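Local coordinates for protein group 3 allergen SMIPP-S YvT004A06 (Sarcoptes scabiei type hominis, PDB 3H7T) that has the chymotrypsin-like fold of a serine protease but belongs to a scabies mite group of inactivated paralogues, so it probably lacks proteolytic activity, at residues K104-P116 with L215-I227. Sequence-based numbering, arbitrary orientation.
Sequences KIELPSLLYDPEP and LRVGYYVLDIKDI. With ZN (zinc ion), chain G.
Loop 104-116 packs against the start of helix 221-228, and the Arg216 side chain lies along its Leu111-Asp113 part. This is the interdomain connection of a trypsin-like fold meeting the C-terminal helix. Pro108 is central to the apolar part. Its CD meets Val217 CG1 at 3.7 Å, and its CG lies 3.9 Å from Val221 CG2. Leu107 splits its two methyls, CD2 against Val217 and CD1 against Ile224. Further along, Leu110 CD1 reaches Leu222 CG.

A type II beta turn, Ser109 to Tyr112, lies close over Gly218, with Leu111 CA 4.1 Å from Gly218 CA. Leu111 N donates to Gly218 O at 2.9 Å. A water accepts from Gly218 N and donates to Tyr112 O.

Arg216 leaves with CG anti to the backbone N (chi1 -158°), then bends at chi2 and chi3. This brings its guanidinium flat against the Asp113 carboxylate, planes 16° apart. Asp113 OD1 is 4.0 Å from Arg216 NE, a long salt bridge; the oxygen lies well out of the guanidinium plane, so no N-H points at it. Tyr219 CD1 sits above the rim of the opposite face. At the guanidinium edge, Arg216 NH2 makes a weak hydrogen bond to Leu111 O. Stronger partners lie outside: Arg149 for Asp113, Asp167 O for Arg216.

Strand 195-200 touches Pro108, Tyr112 and Val217, while Phe170 of strand 169-172 packs on Pro114 and Arg216.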
ATOM      1  N   LYS A 104      10.014   0.431  11.585  1.00 29.76           N
ATOM      2  CA  LYS A 104       9.713  -0.661  10.665  1.00 30.12           C
ATOM      3  C   LYS A 104       8.462  -1.424  11.098  1.00 29.42           C
ATOM      4  O   LYS A 104       8.154  -1.515  12.289  1.00 29.61           O
ATOM      5  CB  LYS A 104      10.917  -1.601  10.463  1.00 31.07           C
ATOM      6  CG  LYS A 104      11.489  -2.240  11.714  1.00 36.11           C
ATOM      7  CD  LYS A 104      12.639  -3.183  11.356  1.00 43.86           C
ATOM      8  CE  LYS A 104      13.429  -3.609  12.577  1.00 46.16           C
ATOM      9  NZ  LYS A 104      14.430  -2.576  12.971  1.00 49.93           N
ATOM     10  N   ILE A 105       7.733  -1.945  10.114  1.00 28.40           N
ATOM     11  CA  ILE A 105       6.590  -2.819  10.355  1.00 27.52           C
ATOM     12  C   ILE A 105       6.995  -4.252  10.019  1.00 27.25           C
ATOM     13  O   ILE A 105       7.606  -4.492   8.981  1.00 25.87           O
ATOM     14  CB  ILE A 105       5.337  -2.398   9.506  1.00 27.30           C
ATOM     15  CG1 ILE A 105       4.096  -3.216   9.889  1.00 27.11           C
ATOM     16  CG2 ILE A 105       5.604  -2.531   8.005  1.00 19.80           C
ATOM     17  CD1 ILE A 105       3.309  -2.659  11.061  1.00 28.11           C
ATOM     18  N   GLU A 106       6.648  -5.193  10.895  1.00 28.72           N
ATOM     19  CA  GLU A 106       7.005  -6.605  10.700  1.00 29.99           C
ATOM     20  C   GLU A 106       6.167  -7.271   9.612  1.00 28.96           C
ATOM     21  O   GLU A 106       5.008  -6.918   9.400  1.00 28.72           O
ATOM     22  CB  GLU A 106       6.882  -7.393  12.014  1.00 30.92           C
ATOM     23  CG  GLU A 106       7.859  -6.971  13.116  1.00 38.60           C
ATOM     24  CD  GLU A 106       9.320  -7.059  12.695  1.00 48.39           C
ATOM     25  OE1 GLU A 106       9.740  -8.126  12.198  1.00 52.68           O
ATOM     26  OE2 GLU A 106      10.049  -6.057  12.872  1.00 55.19           O
ATOM     27  N   LEU A 107       6.760  -8.236   8.920  1.00 28.70           N
ATOM     28  CA  LEU A 107       6.025  -9.033   7.939  1.00 27.82           C
ATOM     29  C   LEU A 107       5.144 -10.077   8.634  1.00 27.26           C
ATOM     30  O   LEU A 107       5.450 -10.492   9.748  1.00 27.33           O
ATOM     31  CB  LEU A 107       6.991  -9.683   6.941  1.00 28.37           C
ATOM     32  CG  LEU A 107       7.722  -8.722   5.992  1.00 25.35           C
ATOM     33  CD1 LEU A 107       8.836  -9.432   5.205  1.00 18.52           C
ATOM     34  CD2 LEU A 107       6.723  -8.073   5.034  1.00 23.75           C
ATOM     35  N   PRO A 108       4.033 -10.491   7.986  1.00 26.49           N
ATOM     36  CA  PRO A 108       3.155 -11.504   8.554  1.00 25.45           C
ATOM     37  C   PRO A 108       3.733 -12.903   8.317  1.00 25.55           C
ATOM     38  O   PRO A 108       4.678 -13.045   7.545  1.00 23.27           O
ATOM     39  CB  PRO A 108       1.891 -11.346   7.714  1.00 26.16           C
ATOM     40  CG  PRO A 108       2.409 -10.996   6.371  1.00 26.08           C
ATOM     41  CD  PRO A 108       3.569 -10.064   6.652  1.00 26.54           C
ATOM     42  N   SER A 109       3.136 -13.913   8.944  1.00 26.76           N
ATOM     43  CA  SER A 109       3.490 -15.315   8.709  1.00 28.25           C
ATOM     44  C   SER A 109       3.094 -15.742   7.294  1.00 28.10           C
ATOM     45  O   SER A 109       2.239 -15.104   6.648  1.00 26.24           O
ATOM     46  CB  SER A 109       2.808 -16.213   9.742  1.00 28.71           C
ATOM     47  OG  SER A 109       1.399 -16.062   9.677  1.00 37.53           O
ATOM     48  N   LEU A 110       3.719 -16.814   6.812  1.00 27.74           N
ATOM     49  CA  LEU A 110       3.510 -17.276   5.448  1.00 28.58           C
ATOM     50  C   LEU A 110       2.042 -17.536   5.156  1.00 27.83           C
ATOM     51  O   LEU A 110       1.348 -18.184   5.942  1.00 27.82           O
ATOM     52  CB  LEU A 110       4.335 -18.535   5.158  1.00 29.70           C
ATOM     53  CG  LEU A 110       4.138 -19.179   3.778  1.00 32.55           C
ATOM     54  CD1 LEU A 110       4.727 -18.321   2.655  1.00 35.34           C
ATOM     55  CD2 LEU A 110       4.741 -20.574   3.762  1.00 35.59           C
ATOM     56  N   LEU A 111       1.590 -17.016   4.018  1.00 26.11           N
ATOM     57  CA  LEU A 111       0.220 -17.179   3.540  1.00 26.23           C
ATOM     58  C   LEU A 111      -0.867 -16.646   4.485  1.00 25.29           C
ATOM     59  O   LEU A 111      -2.028 -17.049   4.389  1.00 25.11           O
ATOM     60  CB  LEU A 111      -0.043 -18.633   3.116  1.00 26.96           C
ATOM     61  CG  LEU A 111       0.675 -19.119   1.847  1.00 25.28           C
ATOM     62  CD1 LEU A 111       0.535 -20.631   1.715  1.00 32.48           C
ATOM     63  CD2 LEU A 111       0.144 -18.427   0.596  1.00 27.73           C
ATOM     64  N   TYR A 112      -0.500 -15.717   5.366  1.00 24.40           N
ATOM     65  CA  TYR A 112      -1.488 -15.050   6.215  1.00 24.55           C
ATOM     66  C   TYR A 112      -2.648 -14.512   5.369  1.00 25.03           C
ATOM     67  O   TYR A 112      -2.430 -13.931   4.297  1.00 22.82           O
ATOM     68  CB  TYR A 112      -0.858 -13.916   7.028  1.00 23.80           C
ATOM     69  CG  TYR A 112      -1.815 -13.337   8.048  1.00 26.58           C
ATOM     70  CD1 TYR A 112      -1.938 -13.904   9.316  1.00 29.96           C
ATOM     71  CD2 TYR A 112      -2.631 -12.248   7.731  1.00 23.00           C
ATOM     72  CE1 TYR A 112      -2.831 -13.391  10.248  1.00 34.41           C
ATOM     73  CE2 TYR A 112      -3.531 -11.734   8.649  1.00 27.23           C
ATOM     74  CZ  TYR A 112      -3.621 -12.299   9.906  1.00 31.53           C
ATOM     75  OH  TYR A 112      -4.506 -11.785  10.821  1.00 34.14           O
ATOM     76  N   ASP A 113      -3.872 -14.733   5.838  1.00 26.35           N
ATOM     77  CA  ASP A 113      -5.060 -14.307   5.102  1.00 26.63           C
ATOM     78  C   ASP A 113      -6.080 -13.744   6.085  1.00 26.55           C
ATOM     79  O   ASP A 113      -6.675 -14.505   6.853  1.00 26.64           O
ATOM     80  CB  ASP A 113      -5.650 -15.487   4.305  1.00 26.41           C
ATOM     81  CG  ASP A 113      -6.624 -15.040   3.197  1.00 29.85           C
ATOM     82  OD1 ASP A 113      -6.767 -13.821   2.936  1.00 23.06           O
ATOM     83  OD2 ASP A 113      -7.251 -15.926   2.574  1.00 25.14           O
ATOM     84  N   PRO A 114      -6.277 -12.405   6.075  1.00 26.09           N
ATOM     85  CA  PRO A 114      -7.158 -11.779   7.066  1.00 26.72           C
ATOM     86  C   PRO A 114      -8.572 -12.350   6.997  1.00 27.37           C
ATOM     87  O   PRO A 114      -9.131 -12.496   5.904  1.00 27.65           O
ATOM     88  CB  PRO A 114      -7.175 -10.293   6.659  1.00 25.76           C
ATOM     89  CG  PRO A 114      -6.061 -10.117   5.692  1.00 29.10           C
ATOM     90  CD  PRO A 114      -5.821 -11.445   5.051  1.00 25.42           C
ATOM     91  N   GLU A 115      -9.137 -12.665   8.159  1.00 27.98           N
ATOM     92  CA  GLU A 115     -10.454 -13.293   8.234  1.00 27.64           C
ATOM     93  C   GLU A 115     -11.544 -12.268   7.944  1.00 26.53           C
ATOM     94  O   GLU A 115     -11.442 -11.130   8.400  1.00 25.65           O
ATOM     95  CB  GLU A 115     -10.688 -13.913   9.618  1.00 28.59           C
ATOM     96  CG  GLU A 115      -9.702 -15.011   9.991  1.00 34.68           C
ATOM     97  CD  GLU A 115     -10.245 -15.935  11.057  1.00 36.45           C
ATOM     98  N   PRO A 116     -12.591 -12.669   7.191  1.00 26.49           N
ATOM     99  CA  PRO A 116     -13.761 -11.805   6.985  1.00 26.12           C
ATOM    100  C   PRO A 116     -14.311 -11.306   8.309  1.00 25.54           C
ATOM    101  O   PRO A 116     -14.301 -12.042   9.297  1.00 23.78           O
ATOM    102  CB  PRO A 116     -14.778 -12.736   6.326  1.00 26.56           C
ATOM    103  CG  PRO A 116     -13.958 -13.764   5.634  1.00 27.22           C
ATOM    104  CD  PRO A 116     -12.692 -13.929   6.432  1.00 26.49           C
ATOM    105  N   LEU A 215      -3.088  -6.056  -1.740  1.00 21.15           N
ATOM    106  CA  LEU A 215      -2.170  -7.169  -1.897  1.00 21.50           C
ATOM    107  C   LEU A 215      -2.092  -7.942  -0.580  1.00 20.34           C
ATOM    108  O   LEU A 215      -1.917  -7.357   0.493  1.00 20.26           O
ATOM    109  CB  LEU A 215      -0.778  -6.699  -2.309  1.00 22.04           C
ATOM    110  CG  LEU A 215       0.189  -7.845  -2.599  1.00 25.07           C
ATOM    111  CD1 LEU A 215       0.463  -7.913  -4.095  1.00 22.71           C
ATOM    112  CD2 LEU A 215       1.477  -7.677  -1.798  1.00 24.27           C
ATOM    113  N   ARG A 216      -2.250  -9.254  -0.666  1.00 20.26           N
ATOM    114  CA  ARG A 216      -2.103 -10.116   0.507  1.00 20.59           C
ATOM    115  C   ARG A 216      -0.614 -10.372   0.689  1.00 20.59           C
ATOM    116  O   ARG A 216      -0.024 -11.194  -0.025  1.00 20.28           O
ATOM    117  CB  ARG A 216      -2.853 -11.439   0.302  1.00 21.63           C
ATOM    118  CG  ARG A 216      -3.216 -12.151   1.613  1.00 25.58           C
ATOM    119  CD  ARG A 216      -2.847 -13.621   1.651  1.00 34.35           C
ATOM    120  NE  ARG A 216      -3.554 -14.438   0.683  1.00 38.06           N
ATOM    121  CZ  ARG A 216      -3.761 -15.751   0.793  1.00 34.05           C
ATOM    122  NH1 ARG A 216      -4.405 -16.376  -0.173  1.00 26.21           N
ATOM    123  NH2 ARG A 216      -3.344 -16.441   1.850  1.00 38.94           N
ATOM    124  N   VAL A 217      -0.014  -9.667   1.645  1.00 20.39           N
ATOM    125  CA  VAL A 217       1.426  -9.752   1.887  1.00 20.48           C
ATOM    126  C   VAL A 217       1.890 -11.174   2.219  1.00 21.20           C
ATOM    127  O   VAL A 217       2.906 -11.620   1.697  1.00 21.93           O
ATOM    128  CB  VAL A 217       1.902  -8.743   2.966  1.00 19.28           C
ATOM    129  CG1 VAL A 217       3.409  -8.873   3.198  1.00 21.41           C
ATOM    130  CG2 VAL A 217       1.578  -7.308   2.530  1.00 20.92           C
ATOM    131  N   GLY A 218       1.122 -11.883   3.050  1.00 22.04           N
ATOM    132  CA  GLY A 218       1.374 -13.294   3.371  1.00 22.24           C
ATOM    133  C   GLY A 218       1.690 -14.170   2.169  1.00 22.52           C
ATOM    134  O   GLY A 218       2.596 -15.030   2.225  1.00 21.69           O
ATOM    135  N   TYR A 219       0.966 -13.926   1.075  1.00 22.15           N
ATOM    136  CA  TYR A 219       1.095 -14.683  -0.171  1.00 22.16           C
ATOM    137  C   TYR A 219       2.471 -14.480  -0.822  1.00 22.96           C
ATOM    138  O   TYR A 219       2.954 -15.333  -1.582  1.00 22.25           O
ATOM    139  CB  TYR A 219      -0.033 -14.290  -1.134  1.00 21.93           C
ATOM    140  CG  TYR A 219      -0.163 -15.147  -2.376  1.00 25.27           C
ATOM    141  CD1 TYR A 219      -1.074 -16.209  -2.429  1.00 23.69           C
ATOM    142  CD2 TYR A 219       0.618 -14.891  -3.504  1.00 23.79           C
ATOM    143  CE1 TYR A 219      -1.200 -16.992  -3.586  1.00 28.44           C
ATOM    144  CE2 TYR A 219       0.512 -15.669  -4.647  1.00 27.27           C
ATOM    145  CZ  TYR A 219      -0.397 -16.716  -4.685  1.00 26.16           C
ATOM    146  OH  TYR A 219      -0.494 -17.465  -5.835  1.00 25.25           O
ATOM    147  N   TYR A 220       3.110 -13.362  -0.499  1.00 22.44           N
ATOM    148  CA  TYR A 220       4.336 -12.970  -1.170  1.00 22.69           C
ATOM    149  C   TYR A 220       5.543 -12.823  -0.228  1.00 23.61           C
ATOM    150  O   TYR A 220       6.579 -12.295  -0.639  1.00 21.88           O
ATOM    151  CB  TYR A 220       4.095 -11.658  -1.938  1.00 22.70           C
ATOM    152  CG  TYR A 220       3.070 -11.770  -3.044  1.00 22.56           C
ATOM    153  CD1 TYR A 220       3.425 -12.272  -4.295  1.00 22.56           C
ATOM    154  CD2 TYR A 220       1.753 -11.355  -2.851  1.00 21.20           C
ATOM    155  CE1 TYR A 220       2.496 -12.371  -5.322  1.00 23.20           C
ATOM    156  CE2 TYR A 220       0.813 -11.440  -3.882  1.00 20.16           C
ATOM    157  CZ  TYR A 220       1.198 -11.953  -5.110  1.00 22.23           C
ATOM    158  OH  TYR A 220       0.303 -12.061  -6.138  1.00 23.75           O
ATOM    159  N   VAL A 221       5.413 -13.305   1.014  1.00 25.16           N
ATOM    160  CA  VAL A 221       6.462 -13.144   2.046  1.00 27.51           C
ATOM    161  C   VAL A 221       7.822 -13.758   1.653  1.00 28.61           C
ATOM    162  O   VAL A 221       8.870 -13.203   1.981  1.00 28.03           O
ATOM    163  CB  VAL A 221       5.989 -13.665   3.447  1.00 27.82           C
ATOM    164  CG1 VAL A 221       7.166 -13.892   4.409  1.00 32.04           C
ATOM    165  CG2 VAL A 221       4.990 -12.698   4.063  1.00 29.58           C
ATOM    166  N   LEU A 222       7.785 -14.892   0.952  1.00 29.52           N
ATOM    167  CA  LEU A 222       8.993 -15.530   0.423  1.00 30.27           C
ATOM    168  C   LEU A 222       9.674 -14.637  -0.603  1.00 30.26           C
ATOM    169  O   LEU A 222      10.900 -14.506  -0.615  1.00 29.35           O
ATOM    170  CB  LEU A 222       8.661 -16.871  -0.239  1.00 30.53           C
ATOM    171  CG  LEU A 222       7.952 -17.969   0.558  1.00 31.22           C
ATOM    172  CD1 LEU A 222       7.410 -19.017  -0.397  1.00 31.59           C
ATOM    173  CD2 LEU A 222       8.870 -18.593   1.604  1.00 32.46           C
ATOM    174  N   ASP A 223       8.869 -14.033  -1.473  1.00 30.36           N
ATOM    175  CA  ASP A 223       9.387 -13.096  -2.457  1.00 30.43           C
ATOM    176  C   ASP A 223       9.988 -11.857  -1.795  1.00 30.30           C
ATOM    177  O   ASP A 223      11.081 -11.427  -2.171  1.00 29.70           O
ATOM    178  CB  ASP A 223       8.294 -12.700  -3.442  1.00 30.51           C
ATOM    179  CG  ASP A 223       7.759 -13.880  -4.214  1.00 30.53           C
ATOM    180  OD1 ASP A 223       8.428 -14.302  -5.180  1.00 28.28           O
ATOM    181  OD2 ASP A 223       6.672 -14.390  -3.851  1.00 27.08           O
ATOM    182  N   ILE A 224       9.284 -11.298  -0.807  1.00 31.07           N
ATOM    183  CA  ILE A 224       9.775 -10.108  -0.099  1.00 32.05           C
ATOM    184  C   ILE A 224      11.110 -10.401   0.586  1.00 32.19           C
ATOM    185  O   ILE A 224      12.039  -9.586   0.530  1.00 31.53           O
ATOM    186  CB  ILE A 224       8.771  -9.555   0.971  1.00 32.42           C
ATOM    187  CG1 ILE A 224       7.340  -9.399   0.424  1.00 34.04           C
ATOM    188  CG2 ILE A 224       9.279  -8.232   1.539  1.00 30.80           C
ATOM    189  CD1 ILE A 224       7.217  -8.652  -0.860  1.00 34.85           C
ATOM    190  N   LYS A 225      11.195 -11.569   1.223  1.00 32.46           N
ATOM    191  CA  LYS A 225      12.408 -11.975   1.929  1.00 33.36           C
ATOM    192  C   LYS A 225      13.554 -12.323   0.973  1.00 33.40           C
ATOM    193  O   LYS A 225      14.722 -12.123   1.307  1.00 33.69           O
ATOM    194  CB  LYS A 225      12.111 -13.124   2.899  1.00 33.58           C
ATOM    195  CG  LYS A 225      11.321 -12.668   4.117  1.00 36.60           C
ATOM    196  CD  LYS A 225      10.971 -13.814   5.052  1.00 40.30           C
ATOM    197  CE  LYS A 225      10.427 -13.267   6.367  1.00 42.21           C
ATOM    198  NZ  LYS A 225       9.938 -14.332   7.279  1.00 46.98           N
ATOM    199  N   ASP A 226      13.211 -12.828  -0.214  1.00 33.23           N
ATOM    200  CA  ASP A 226      14.191 -13.063  -1.280  1.00 32.60           C
ATOM    201  C   ASP A 226      14.808 -11.759  -1.780  1.00 32.12           C
ATOM    202  O   ASP A 226      16.016 -11.696  -2.023  1.00 31.61           O
ATOM    203  CB  ASP A 226      13.546 -13.785  -2.463  1.00 32.23           C
ATOM    204  CG  ASP A 226      13.403 -15.286  -2.240  1.00 35.15           C
ATOM    205  OD1 ASP A 226      13.819 -15.800  -1.179  1.00 32.68           O
ATOM    206  OD2 ASP A 226      12.851 -15.950  -3.140  1.00 37.29           O
ATOM    207  N   ILE A 227      13.960 -10.745  -1.964  1.00 30.55           N
ATOM    208  CA  ILE A 227      14.394  -9.432  -2.406  1.00 29.62           C
ATOM    209  C   ILE A 227      15.372  -8.850  -1.390  1.00 29.50           C
ATOM    210  O   ILE A 227      16.458  -8.399  -1.763  1.00 28.47           O
ATOM    211  CB  ILE A 227      13.198  -8.451  -2.613  1.00 28.83           C
ATOM    212  CG1 ILE A 227      12.434  -8.788  -3.898  1.00 26.87           C
ATOM    213  CG2 ILE A 227      13.693  -7.019  -2.680  1.00 27.54           C
ATOM    214  CD1 ILE A 227      11.072  -8.116  -4.008  1.00 28.52           C
TER
HETATM  215 ZN    ZN G 240       5.849 -15.696  -4.995  1.00 36.59          ZN
HETATM  216  O   HOH W   1      -1.208 -11.121   4.434  1.00 21.57           O
HETATM  217  O   HOH W   2       4.284 -16.108  -3.924  1.00 21.77           O